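Local coordinates for protein DNA polymerase sliding clamp 3 (Sulfolobus tokodaii, PDB 3AIZ) that serves as a subunit of the ring-shaped sliding clamp that encircles DNA and tethers the replicative polymerase and other DNA-processing proteins to it, at residues L135-T140 with K207-S212; S212-I217 with R228-Q233; R16-F21 with T45-L50; I6-F11 with D85-E90; K79-N84 with V99-V104. One frame throughout, in Å; residues are numbered along the deposited sequence.

Contact 1: L135-T140 with K207-S212; sequences LTVTFT and KMRKPS
Arg-209 reaches from the loop 207-212 to Val-137 and Thr-140 on the first turn of helix 136-149. This helix packs against the sheet in the C-terminal half of the PCNA-type sliding clamp subunit. The arginine can be followed atom by atom. CB starts out level with Thr-140, 3.8 Å from its OG1. CG leaves anti to the backbone N (chi1 171°) and stays near the same hydroxyl. Beyond CD the chain bends (chi3 -48°), which swings the flat head back over Thr-140. NE passes the same hydroxyl at a similar distance to CB. CZ then lies 3.3 Å from Thr-140 OG1, because the hydroxyl sits over the middle of one guanidinium face. No N-H points at it, and the two are not hydrogen-bonded. At the tip, NH2 comes within 3.6 Å of Val-137 CG2. The charge is met further along the same helix: NH2 forms a salt bridge with Asp-141 and NH1 one with Asp-144. The helix is thus clamped to the loop by its acidic residues. Thr-140 OG1 is itself engaged, donating to Thr-136 O at 2.7 Å. That carbonyl also accepts from Thr-140 N, which arrives from the opposite face of its plane. One turn back, Thr-136 turns its CG2 to the loop backbone, 3.7 Å from Met-208 O. The hydrophobic side of this corner is closed by Tyr-229, which touches Thr-136, Met-208 and Ser-212. Ser-212 OG hydrogen-bonds Asn-230 O. The contact ends in a polar link, where Thr-136 OG1 donates a hydrogen bond to Ser-212 OG at 2.9 Å.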
# COMPACT_ATOMS: atom_id res chain seq x y z
N LEU C 135 -17.56 11.04 25.25
CA LEU C 135 -16.33 10.28 25.44
C LEU C 135 -15.17 11.01 24.77
O LEU C 135 -15.25 11.38 23.60
CB LEU C 135 -16.45 8.88 24.84
CG LEU C 135 -17.08 7.80 25.71
CD1 LEU C 135 -17.05 6.47 24.98
CD2 LEU C 135 -16.34 7.69 27.04
N THR C 136 -14.09 11.21 25.53
CA THR C 136 -12.92 11.88 24.99
C THR C 136 -12.41 11.15 23.75
O THR C 136 -12.01 11.77 22.77
CB THR C 136 -11.79 11.98 26.03
OG1 THR C 136 -12.26 12.71 27.17
CG2 THR C 136 -10.58 12.68 25.45
N VAL C 137 -12.43 9.82 23.80
CA VAL C 137 -12.00 9.02 22.67
C VAL C 137 -12.88 9.26 21.45
O VAL C 137 -12.39 9.49 20.35
CB VAL C 137 -11.97 7.51 23.02
CG1 VAL C 137 -13.26 7.10 23.71
CG2 VAL C 137 -11.74 6.68 21.76
N THR C 138 -14.20 9.23 21.66
CA THR C 138 -15.14 9.48 20.58
C THR C 138 -14.95 10.88 20.00
O THR C 138 -14.97 11.07 18.79
CB THR C 138 -16.60 9.33 21.05
OG1 THR C 138 -16.80 8.02 21.60
CG2 THR C 138 -17.56 9.54 19.90
N PHE C 139 -14.77 11.85 20.89
CA PHE C 139 -14.64 13.24 20.47
C PHE C 139 -13.33 13.50 19.74
O PHE C 139 -13.32 14.11 18.67
CB PHE C 139 -14.76 14.18 21.67
CG PHE C 139 -14.56 15.63 21.33
CD1 PHE C 139 -15.54 16.34 20.65
CD2 PHE C 139 -13.40 16.29 21.69
CE1 PHE C 139 -15.35 17.67 20.33
CE2 PHE C 139 -13.21 17.62 21.38
CZ PHE C 139 -14.19 18.31 20.69
N THR C 140 -12.22 13.04 20.32
CA THR C 140 -10.91 13.24 19.72
C THR C 140 -10.80 12.59 18.34
O THR C 140 -10.25 13.18 17.41
CB THR C 140 -9.77 12.74 20.64
OG1 THR C 140 -10.03 11.38 21.02
CG2 THR C 140 -9.68 13.60 21.89
N LYS C 207 -4.64 15.18 21.44
CA LYS C 207 -3.71 14.35 22.21
C LYS C 207 -4.08 14.26 23.69
O LYS C 207 -3.27 13.82 24.51
CB LYS C 207 -2.27 14.83 22.03
CG LYS C 207 -1.55 14.19 20.84
CD LYS C 207 -0.11 14.67 20.72
CE LYS C 207 -0.01 15.93 19.86
NZ LYS C 207 -0.80 17.06 20.42
N MET C 208 -5.30 14.67 24.02
CA MET C 208 -5.82 14.50 25.37
C MET C 208 -6.56 13.17 25.47
O MET C 208 -7.09 12.81 26.52
CB MET C 208 -6.76 15.65 25.75
CG MET C 208 -6.06 16.97 26.01
SD MET C 208 -5.02 16.95 27.49
CE MET C 208 -6.20 16.40 28.72
N ARG C 209 -6.60 12.45 24.35
CA ARG C 209 -7.28 11.16 24.26
C ARG C 209 -7.02 10.25 25.46
O ARG C 209 -7.94 9.90 26.20
CB ARG C 209 -6.88 10.44 22.97
CG ARG C 209 -7.38 9.01 22.87
CD ARG C 209 -6.81 8.33 21.64
NE ARG C 209 -6.96 9.17 20.45
CZ ARG C 209 -8.04 9.17 19.68
NH1 ARG C 209 -8.09 9.98 18.62
NH2 ARG C 209 -9.06 8.37 19.95
N LYS C 210 -5.77 9.85 25.63
CA LYS C 210 -5.40 8.91 26.69
C LYS C 210 -5.73 9.39 28.10
O LYS C 210 -6.43 8.70 28.85
CB LYS C 210 -3.92 8.53 26.58
CG LYS C 210 -3.56 7.76 25.33
CD LYS C 210 -2.08 7.45 25.27
CE LYS C 210 -1.61 6.75 26.54
NZ LYS C 210 -2.35 5.48 26.78
N PRO C 211 -5.23 10.58 28.48
CA PRO C 211 -5.41 11.07 29.86
C PRO C 211 -6.87 11.30 30.24
O PRO C 211 -7.26 11.02 31.37
CB PRO C 211 -4.66 12.41 29.86
CG PRO C 211 -3.76 12.36 28.68
CD PRO C 211 -4.48 11.54 27.66
N SER C 212 -7.66 11.81 29.30
CA SER C 212 -9.03 12.22 29.59
C SER C 212 -10.06 11.14 29.28
O SER C 212 -10.06 10.57 28.18
CB SER C 212 -9.37 13.51 28.84
OG SER C 212 -10.64 14.01 29.21

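Contact 2: S212-I217 with R228-Q233; sequences SDTVEI and RYNLPQ
Val-215 lies beside Tyr-229, and its CG2 makes a CH-pi contact over one face of the ring, 3.9 Å from the centroid. The two side chains point the same way. They form a non-hydrogen-bonded pair of the antiparallel hairpin 214-220/223-231. The next pair, Glu-216 with Arg-228, is hydrogen-bonded. Glu-216 N donates to Arg-228 O at 2.8 Å, and Arg-228 N returns a bond of 2.9 Å to Glu-216 O. Asn-230 N donates to Thr-214 O at 2.9 Å, in a bond bent at the hydrogen (138°). Beyond this bond Ser-212 takes over with its side chain. Its OG, anti to the backbone N (chi1 -174°), donates to Asn-230 O at 2.7 Å. It also lies at the edge of the Tyr-229 ring, in its plane. A second shell positions these groups. Tyr-229 OH is hydrogen-bonded to Thr-205. Arg-228 turns to the next strand, with a salt bridge to Asp-238 and a cation-pi contact with Tyr-236. In the sheet, strand 130-135 pairs with the outer side of 214-220, and strand 235-241 with that of 223-231. Phe-139 of helix 136-149 rests on Val-215, Ile-217 and Tyr-229.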
# COMPACT_ATOMS: atom_id res chain seq x y z
N SER C 212 -7.66 11.81 29.30
CA SER C 212 -9.03 12.22 29.59
C SER C 212 -10.06 11.14 29.28
O SER C 212 -10.06 10.57 28.18
CB SER C 212 -9.37 13.51 28.84
OG SER C 212 -10.64 14.01 29.21
N ASP C 213 -10.93 10.86 30.24
CA ASP C 213 -12.00 9.88 30.05
C ASP C 213 -13.17 10.49 29.28
O ASP C 213 -13.54 10.00 28.21
CB ASP C 213 -12.47 9.32 31.40
CG ASP C 213 -12.61 10.39 32.47
OD1 ASP C 213 -13.63 11.12 32.47
OD2 ASP C 213 -11.70 10.51 33.32
N THR C 214 -13.75 11.56 29.83
CA THR C 214 -14.85 12.26 29.17
C THR C 214 -14.49 13.72 28.93
O THR C 214 -13.64 14.28 29.62
CB THR C 214 -16.15 12.18 29.99
OG1 THR C 214 -15.98 12.86 31.24
CG2 THR C 214 -16.52 10.72 30.26
N VAL C 215 -15.15 14.34 27.96
CA VAL C 215 -14.89 15.74 27.63
C VAL C 215 -16.19 16.54 27.58
O VAL C 215 -17.17 16.10 26.99
CB VAL C 215 -14.16 15.87 26.27
CG1 VAL C 215 -14.91 15.13 25.18
CG2 VAL C 215 -13.97 17.34 25.91
N GLU C 216 -16.18 17.70 28.21
CA GLU C 216 -17.35 18.57 28.22
C GLU C 216 -17.19 19.72 27.23
O GLU C 216 -16.22 20.47 27.30
CB GLU C 216 -17.62 19.10 29.63
CG GLU C 216 -17.90 18.00 30.64
CD GLU C 216 -18.09 18.53 32.05
OE1 GLU C 216 -18.64 19.64 32.21
OE2 GLU C 216 -17.69 17.82 33.01
N ILE C 217 -18.14 19.84 26.32
CA ILE C 217 -18.10 20.86 25.28
C ILE C 217 -19.15 21.93 25.54
O ILE C 217 -20.34 21.63 25.64
CB ILE C 217 -18.38 20.24 23.89
CG1 ILE C 217 -17.57 18.96 23.71
CG2 ILE C 217 -18.09 21.24 22.79
CD1 ILE C 217 -17.96 18.15 22.49
N ARG C 228 -13.53 21.11 28.15
CA ARG C 228 -13.01 20.61 29.41
C ARG C 228 -12.77 19.11 29.33
O ARG C 228 -13.71 18.32 29.36
CB ARG C 228 -13.97 20.91 30.57
CG ARG C 228 -13.75 20.01 31.78
CD ARG C 228 -14.49 20.50 33.00
NE ARG C 228 -13.95 21.77 33.48
CZ ARG C 228 -14.18 22.26 34.69
NH1 ARG C 228 -14.93 21.58 35.55
NH2 ARG C 228 -13.65 23.42 35.05
N TYR C 229 -11.51 18.73 29.21
CA TYR C 229 -11.14 17.33 29.23
C TYR C 229 -11.01 16.86 30.67
O TYR C 229 -10.03 17.16 31.34
CB TYR C 229 -9.84 17.10 28.47
CG TYR C 229 -9.97 17.26 26.97
CD1 TYR C 229 -9.68 18.47 26.35
CD2 TYR C 229 -10.38 16.20 26.17
CE1 TYR C 229 -9.79 18.62 24.99
CE2 TYR C 229 -10.50 16.35 24.80
CZ TYR C 229 -10.20 17.56 24.21
OH TYR C 229 -10.32 17.70 22.85
N ASN C 230 -12.02 16.13 31.14
CA ASN C 230 -12.04 15.63 32.50
C ASN C 230 -10.87 14.70 32.80
O ASN C 230 -10.47 13.90 31.95
CB ASN C 230 -13.36 14.92 32.80
CG ASN C 230 -14.55 15.86 32.75
OD1 ASN C 230 -15.61 15.50 32.24
ND2 ASN C 230 -14.38 17.06 33.29
N LEU C 231 -10.32 14.82 34.00
CA LEU C 231 -9.22 13.97 34.43
C LEU C 231 -9.62 13.21 35.68
O LEU C 231 -10.51 13.64 36.42
CB LEU C 231 -7.98 14.82 34.71
CG LEU C 231 -7.36 15.54 33.52
CD1 LEU C 231 -6.30 16.52 33.98
CD2 LEU C 231 -6.77 14.53 32.53
N PRO C 232 -8.97 12.06 35.93
CA PRO C 232 -9.24 11.26 37.13
C PRO C 232 -9.13 12.08 38.40
O PRO C 232 -8.41 13.09 38.43
CB PRO C 232 -8.13 10.20 37.09
CG PRO C 232 -7.81 10.06 35.64
CD PRO C 232 -7.98 11.43 35.04
N GLN C 233 -9.84 11.66 39.44
CA GLN C 233 -9.79 12.32 40.74
C GLN C 233 -10.23 13.79 40.67
O GLN C 233 -9.62 14.65 41.29
CB GLN C 233 -8.39 12.21 41.35
CG GLN C 233 -7.88 10.78 41.44
CD GLN C 233 -8.80 9.88 42.24
OE1 GLN C 233 -9.44 10.32 43.20
NE2 GLN C 233 -8.87 8.61 41.86

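Contact 3: R16-F21 with T45-L50; sequences RTLEEF and TFIDIL. With SO4 (sulfate ion), chain G.
Leu-18 and Phe-21 meet Thr-45, Ile-47 and Ile-49 without one hydrogen bond across the contact, yet the same short segment binds a sulfate ion on its far side. The motif is a helix lying on an antiparallel sheet, in the N-terminal half of the clamp subunit. Helix 8-18 and the turn after it supply one layer, and strand 45-52 supplies the other. Alternate residues of the strand point at the helix. Ile-47 is central: its CD1 lies 3.6 Å from Leu-18 CD2 and 3.7 Å from Phe-21 CB. Leu-18 holds its CG beside the backbone N (chi1 -66°), and its methyls run on toward Ile-49. There the two side chains meet tip to tip, with Leu-18 CD2 at 3.9 Å from Ile-49 CD1. Phe-21 crosses Thr-45 at about a right angle, its CE2 3.7 Å from Thr-45 CG2. Ile-36 and Phe-239, on the strands flanking 45-52, extend this buried layer. Across the helix the character changes to polar. Helices of PCNA rings line the DNA channel, so the sulfate, probably from the crystallisation liquor, may occupy a place suited to a phosphate. Arg-16 meets it edge-on, with the sulfur in the guanidinium plane. NE donates to sulfate O2 at 3.2 Å, and NH2 donates to sulfate O3 at 2.8 Å.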
# COMPACT_ATOMS: atom_id res chain seq x y z
N ARG C 16 2.21 17.01 26.13
CA ARG C 16 2.40 16.93 24.69
C ARG C 16 1.31 17.72 23.98
O ARG C 16 1.53 18.28 22.90
CB ARG C 16 2.40 15.47 24.23
CG ARG C 16 3.43 14.62 24.94
CD ARG C 16 3.38 13.17 24.49
NE ARG C 16 3.66 13.03 23.07
CZ ARG C 16 3.75 11.87 22.44
NH1 ARG C 16 3.57 10.73 23.11
NH2 ARG C 16 4.01 11.83 21.14
N THR C 17 0.13 17.78 24.59
CA THR C 17 -0.96 18.61 24.08
C THR C 17 -0.58 20.08 24.19
O THR C 17 -0.77 20.86 23.25
CB THR C 17 -2.27 18.39 24.86
OG1 THR C 17 -2.71 17.04 24.69
CG2 THR C 17 -3.35 19.33 24.36
N LEU C 18 -0.04 20.46 25.35
CA LEU C 18 0.33 21.85 25.61
C LEU C 18 1.40 22.36 24.65
O LEU C 18 1.44 23.55 24.34
CB LEU C 18 0.80 22.02 27.06
CG LEU C 18 -0.26 21.79 28.14
CD1 LEU C 18 0.37 21.91 29.52
CD2 LEU C 18 -1.41 22.77 27.99
N GLU C 19 2.25 21.46 24.17
CA GLU C 19 3.30 21.84 23.22
C GLU C 19 2.71 22.53 21.99
O GLU C 19 3.34 23.39 21.38
CB GLU C 19 4.11 20.62 22.78
CG GLU C 19 5.20 20.21 23.75
CD GLU C 19 6.01 19.04 23.23
OE1 GLU C 19 5.42 18.10 22.65
OE2 GLU C 19 7.25 19.05 23.40
N GLU C 20 1.48 22.14 21.65
CA GLU C 20 0.80 22.69 20.48
C GLU C 20 0.45 24.16 20.68
O GLU C 20 0.23 24.89 19.72
CB GLU C 20 -0.46 21.89 20.18
CG GLU C 20 -0.24 20.40 19.98
CD GLU C 20 0.40 20.07 18.64
OE1 GLU C 20 0.60 20.99 17.83
OE2 GLU C 20 0.69 18.88 18.41
N PHE C 21 0.39 24.60 21.94
CA PHE C 21 -0.07 25.94 22.26
C PHE C 21 1.02 26.86 22.81
O PHE C 21 1.13 28.02 22.40
CB PHE C 21 -1.24 25.88 23.24
CG PHE C 21 -2.43 25.14 22.71
CD1 PHE C 21 -2.57 23.78 22.91
CD2 PHE C 21 -3.42 25.81 21.99
CE1 PHE C 21 -3.66 23.09 22.42
CE2 PHE C 21 -4.51 25.13 21.50
CZ PHE C 21 -4.64 23.77 21.71
N THR C 45 -6.21 31.01 22.51
CA THR C 45 -6.47 29.90 23.42
C THR C 45 -5.93 30.15 24.82
O THR C 45 -4.75 30.46 25.00
CB THR C 45 -5.88 28.58 22.89
OG1 THR C 45 -6.39 28.31 21.58
CG2 THR C 45 -6.23 27.43 23.82
N PHE C 46 -6.80 30.02 25.82
CA PHE C 46 -6.39 30.09 27.21
C PHE C 46 -6.58 28.73 27.85
O PHE C 46 -7.64 28.12 27.74
CB PHE C 46 -7.20 31.14 27.97
CG PHE C 46 -7.02 31.08 29.46
CD1 PHE C 46 -7.99 30.49 30.26
CD2 PHE C 46 -5.89 31.59 30.06
CE1 PHE C 46 -7.83 30.42 31.62
CE2 PHE C 46 -5.72 31.52 31.43
CZ PHE C 46 -6.70 30.94 32.21
N ILE C 47 -5.54 28.25 28.53
CA ILE C 47 -5.55 26.90 29.08
C ILE C 47 -5.50 26.92 30.61
O ILE C 47 -4.61 27.51 31.21
CB ILE C 47 -4.37 26.08 28.54
CG1 ILE C 47 -4.33 26.16 27.01
CG2 ILE C 47 -4.46 24.64 29.02
CD1 ILE C 47 -3.18 25.42 26.38
N ASP C 48 -6.47 26.25 31.23
CA ASP C 48 -6.53 26.17 32.68
C ASP C 48 -6.63 24.72 33.13
O ASP C 48 -7.68 24.09 33.00
CB ASP C 48 -7.73 26.97 33.19
CG ASP C 48 -7.78 27.03 34.71
OD1 ASP C 48 -6.70 27.14 35.33
OD2 ASP C 48 -8.89 26.97 35.27
N ILE C 49 -5.54 24.20 33.68
CA ILE C 49 -5.48 22.81 34.10
C ILE C 49 -5.37 22.67 35.61
O ILE C 49 -4.65 23.42 36.27
CB ILE C 49 -4.29 22.08 33.45
CG1 ILE C 49 -4.40 22.14 31.92
CG2 ILE C 49 -4.23 20.63 33.92
CD1 ILE C 49 -3.22 21.53 31.20
N LEU C 50 -6.11 21.70 36.16
CA LEU C 50 -6.02 21.39 37.58
C LEU C 50 -5.86 19.89 37.79
O LEU C 50 -6.75 19.11 37.44
CB LEU C 50 -7.26 21.88 38.33
CG LEU C 50 -7.35 21.45 39.79
CD1 LEU C 50 -6.15 21.95 40.58
CD2 LEU C 50 -8.64 21.94 40.42
S SO4 G . 4.05 14.96 19.41
O1 SO4 G . 3.21 16.12 19.14
O2 SO4 G . 4.58 15.04 20.77
O3 SO4 G . 3.26 13.74 19.26
O4 SO4 G . 5.16 14.93 18.45

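Contact 4: I6-F11 with D85-E90; sequences IDADAF and DSLYLE
Ala-8 and Leu-87 form the tight part of this contact, their CB atoms 3.6 Å apart. The small methyl lets the start of helix 8-18 come close to the strand. The same Ala-8 CB rests 3.7 Å from the carbonyl oxygen of Asp-85. Leu-87 sends CG anti to its backbone N (chi1 -174°), and the rest of its side chain goes on to Leu-78 and Leu-101. One helical turn on, the fit is less close. Phe-11 points at the strand, but its CZ stays 4.4 Å from Leu-89 CD1. Its ring is also met by Val-5, Tyr-55 and Phe-15. This is the helix-on-sheet layer of the N-terminal PCNA domain. Strand 86-91 runs in it between strands 2-5 and 97-102, and the helix follows strand 2-5 after a two-residue link. The loose side lies at Ile-6 and Asp-7. Ile-6 is exposed and its CB points away from the strand. Only its backbone comes near, with O 4.1 Å from Ser-86 CA and also close to Asp-85 O, two acceptors that form no bond. Asp-7, likewise exposed, is the centre of an inverse gamma turn and the N-cap of the helix. Its OD1 accepts a long, weak but straight capping bond of 3.4 Å from Ala-10 N. Asp-85, by contrast, is buried, and its OD2 accepts from Thr-82 N and forms a salt bridge with Arg-107.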
# COMPACT_ATOMS: atom_id res chain seq x y z
N ILE C 6 1.70 7.33 38.75
CA ILE C 6 1.76 5.92 38.35
C ILE C 6 1.60 5.76 36.84
O ILE C 6 2.53 5.32 36.16
CB ILE C 6 0.72 5.07 39.09
CG1 ILE C 6 1.04 5.01 40.58
CG2 ILE C 6 0.67 3.66 38.50
CD1 ILE C 6 0.08 4.16 41.38
N ASP C 7 0.44 6.12 36.32
CA ASP C 7 0.20 6.06 34.88
C ASP C 7 0.85 7.25 34.19
O ASP C 7 0.17 8.15 33.71
CB ASP C 7 -1.30 6.02 34.58
CG ASP C 7 -1.60 5.78 33.11
OD1 ASP C 7 -0.64 5.68 32.31
OD2 ASP C 7 -2.79 5.68 32.75
N ALA C 8 2.18 7.24 34.13
CA ALA C 8 2.94 8.35 33.58
C ALA C 8 2.81 8.43 32.06
O ALA C 8 3.13 9.46 31.46
CB ALA C 8 4.40 8.25 33.98
N ASP C 9 2.34 7.35 31.44
CA ASP C 9 2.17 7.32 29.99
C ASP C 9 1.10 8.31 29.56
O ASP C 9 1.31 9.13 28.67
CB ASP C 9 1.81 5.91 29.52
CG ASP C 9 1.78 5.80 28.00
OD1 ASP C 9 2.63 6.42 27.34
OD2 ASP C 9 0.90 5.09 27.48
N ALA C 10 -0.07 8.23 30.20
CA ALA C 10 -1.16 9.14 29.91
C ALA C 10 -0.79 10.54 30.39
O ALA C 10 -1.00 11.53 29.68
CB ALA C 10 -2.44 8.67 30.58
N PHE C 11 -0.24 10.61 31.59
CA PHE C 11 0.17 11.88 32.20
C PHE C 11 1.02 12.72 31.26
O PHE C 11 0.90 13.94 31.22
CB PHE C 11 0.92 11.61 33.50
CG PHE C 11 1.33 12.86 34.23
CD1 PHE C 11 0.47 13.47 35.13
CD2 PHE C 11 2.58 13.42 34.03
CE1 PHE C 11 0.85 14.61 35.81
CE2 PHE C 11 2.97 14.56 34.70
CZ PHE C 11 2.10 15.16 35.59
N ASP C 85 6.24 2.45 33.64
CA ASP C 85 7.10 3.46 34.24
C ASP C 85 6.35 4.30 35.26
O ASP C 85 5.24 4.77 34.98
CB ASP C 85 7.70 4.37 33.17
CG ASP C 85 9.04 3.89 32.67
OD1 ASP C 85 9.74 3.19 33.43
OD2 ASP C 85 9.39 4.21 31.52
N SER C 86 6.94 4.49 36.43
CA SER C 86 6.41 5.42 37.41
C SER C 86 7.21 6.71 37.34
O SER C 86 8.42 6.69 37.10
CB SER C 86 6.47 4.82 38.82
OG SER C 86 7.80 4.49 39.18
N LEU C 87 6.55 7.84 37.55
CA LEU C 87 7.20 9.14 37.40
C LEU C 87 7.31 9.89 38.72
O LEU C 87 6.42 9.81 39.57
CB LEU C 87 6.46 9.99 36.36
CG LEU C 87 7.10 11.32 35.98
CD1 LEU C 87 7.03 11.54 34.48
CD2 LEU C 87 6.42 12.47 36.72
N TYR C 88 8.41 10.62 38.89
CA TYR C 88 8.63 11.41 40.09
C TYR C 88 9.03 12.84 39.72
O TYR C 88 9.91 13.06 38.89
CB TYR C 88 9.73 10.79 40.96
CG TYR C 88 9.37 9.44 41.54
CD1 TYR C 88 9.64 8.27 40.85
CD2 TYR C 88 8.79 9.33 42.80
CE1 TYR C 88 9.33 7.03 41.38
CE2 TYR C 88 8.47 8.10 43.34
CZ TYR C 88 8.74 6.95 42.62
OH TYR C 88 8.43 5.72 43.15
N LEU C 89 8.37 13.81 40.35
CA LEU C 89 8.72 15.21 40.16
C LEU C 89 9.22 15.77 41.48
O LEU C 89 8.67 15.45 42.54
CB LEU C 89 7.51 16.01 39.66
CG LEU C 89 6.94 15.57 38.31
CD1 LEU C 89 5.64 16.30 38.01
CD2 LEU C 89 7.95 15.80 37.20
N GLU C 90 10.25 16.61 41.43
CA GLU C 90 10.88 17.10 42.65
C GLU C 90 11.70 18.36 42.40
O GLU C 90 11.98 18.71 41.25
CB GLU C 90 11.76 16.00 43.25
CG GLU C 90 12.17 16.23 44.70
CD GLU C 90 12.81 15.01 45.32
OE1 GLU C 90 12.89 13.96 44.63
OE2 GLU C 90 13.23 15.08 46.49

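Contact 5: K79-N84 with V99-V104; sequences KTVTKN and VTLDGV
Leu-101 has the largest buried area here, and it lies against Val-81 and Thr-80. The loop 79-84 links helix 71-78 to strand 86-91 in the N-terminal PCNA domain. It folds over the end of the neighbouring strand 97-102. Leu-101 points at this loop from the strand. Its CG is anti to the carbonyl carbon (chi1 -54°), and both methyls end up under the loop. Val-81 crosses it at about a right angle, with CG1 3.7 Å from Leu-101 CD2 and 3.8 Å from Leu-101 CD1. Asn-84 is next in buried area, but it is exposed and fits loosely. It touches by its backbone, O lying 4.1 Å from Gly-103 CA, where segment 99-104 has left the strand. No hydrogen bond crosses the contact. The region also faces another subunit. Asp-102 forms a salt bridge with Lys-185 of the sliding clamp B chain. Thr-80 packs on Arg-148 of that chain, and Val-104 on its Pro-186. The contact thus lies at a subunit interface of the assembly. Thr-80 OG1 donates back to Val-77 O of the preceding helix, and Leu-101 CD1 lies 3.3 Å from that hydroxyl oxygen.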
# COMPACT_ATOMS: atom_id res chain seq x y z
N LYS C 79 8.33 11.66 26.70
CA LYS C 79 8.07 10.75 25.58
C LYS C 79 8.77 9.41 25.79
O LYS C 79 8.41 8.42 25.16
CB LYS C 79 8.52 11.37 24.26
CG LYS C 79 7.73 12.58 23.81
CD LYS C 79 8.22 13.07 22.46
CE LYS C 79 7.47 14.31 21.99
NZ LYS C 79 7.94 14.77 20.66
N THR C 80 9.77 9.40 26.67
CA THR C 80 10.58 8.21 26.87
C THR C 80 10.02 7.30 27.95
O THR C 80 10.69 6.36 28.39
CB THR C 80 12.04 8.57 27.22
OG1 THR C 80 12.11 9.00 28.59
CG2 THR C 80 12.55 9.67 26.31
N VAL C 81 8.79 7.57 28.39
CA VAL C 81 8.16 6.74 29.41
C VAL C 81 7.48 5.53 28.79
O VAL C 81 6.95 5.61 27.68
CB VAL C 81 7.14 7.53 30.25
CG1 VAL C 81 7.78 8.77 30.85
CG2 VAL C 81 5.93 7.91 29.40
N THR C 82 7.50 4.41 29.50
CA THR C 82 6.86 3.19 29.04
C THR C 82 5.52 2.99 29.74
O THR C 82 5.04 3.87 30.45
CB THR C 82 7.75 1.96 29.28
OG1 THR C 82 7.93 1.77 30.69
CG2 THR C 82 9.11 2.15 28.62
N LYS C 83 4.93 1.82 29.53
CA LYS C 83 3.65 1.49 30.16
C LYS C 83 3.82 1.25 31.65
O LYS C 83 2.96 1.63 32.45
CB LYS C 83 3.04 0.25 29.50
CG LYS C 83 2.78 0.40 28.01
CD LYS C 83 1.68 1.40 27.72
CE LYS C 83 1.33 1.44 26.24
NZ LYS C 83 0.18 2.35 25.96
N ASN C 84 4.93 0.62 32.02
CA ASN C 84 5.19 0.27 33.42
C ASN C 84 6.18 1.21 34.11
O ASN C 84 6.88 0.81 35.04
CB ASN C 84 5.67 -1.18 33.52
CG ASN C 84 6.89 -1.45 32.67
OD1 ASN C 84 7.94 -0.83 32.85
ND2 ASN C 84 6.77 -2.39 31.73
N VAL C 99 12.96 15.22 37.14
CA VAL C 99 12.07 14.18 36.63
C VAL C 99 12.76 12.83 36.75
O VAL C 99 13.81 12.60 36.15
CB VAL C 99 11.71 14.43 35.16
CG1 VAL C 99 10.60 13.49 34.72
CG2 VAL C 99 11.28 15.88 34.96
N THR C 100 12.16 11.94 37.54
CA THR C 100 12.75 10.62 37.76
C THR C 100 11.86 9.51 37.23
O THR C 100 10.83 9.19 37.82
CB THR C 100 13.00 10.37 39.26
OG1 THR C 100 13.87 11.39 39.77
CG2 THR C 100 13.65 9.01 39.47
N LEU C 101 12.26 8.92 36.11
CA LEU C 101 11.54 7.79 35.53
C LEU C 101 12.03 6.49 36.16
O LEU C 101 13.23 6.21 36.18
CB LEU C 101 11.72 7.75 34.02
CG LEU C 101 11.36 9.04 33.28
CD1 LEU C 101 11.43 8.83 31.78
CD2 LEU C 101 9.97 9.51 33.68
N ASP C 102 11.10 5.70 36.68
CA ASP C 102 11.45 4.46 37.37
C ASP C 102 10.73 3.27 36.74
O ASP C 102 9.51 3.14 36.85
CB ASP C 102 11.11 4.57 38.85
CG ASP C 102 11.70 3.43 39.67
OD1 ASP C 102 12.12 2.42 39.06
OD2 ASP C 102 11.73 3.54 40.91
N GLY C 103 11.50 2.40 36.09
CA GLY C 103 10.95 1.21 35.48
C GLY C 103 12.01 0.13 35.36
O GLY C 103 12.57 -0.31 36.37
N VAL C 104 12.28 -0.30 34.13
CA VAL C 104 13.34 -1.28 33.88
C VAL C 104 14.63 -0.82 34.55
O VAL C 104 15.37 -1.63 35.12
CB VAL C 104 13.58 -1.47 32.38
CG1 VAL C 104 14.75 -2.41 32.14
CG2 VAL C 104 12.32 -1.99 31.70

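Contacts 1 and 2 lie in the C-terminal half, their centres 8 Å apart, and share Ser-212. Thr-136 N also reaches Asp-213 O at 3.0 Å. Contacts 4 and 5 lie in the N-terminal half, with centres 7 Å apart on adjacent strands of one sheet. Contact 3, which shares helix 8-18 with contact 4, lies about 5 Å from the chain centre and about 14 Å from contacts 1 and 2, centre to centre. The loop 207-212 of contact 1 ties the halves together: Lys-207 NZ meets Glu-20 OE2 of contact 3 at 3.1 Å. Contact 5, at the boundary with clamp B, is centred about 24 Å from contact 2. The sulfate belongs to contact 3.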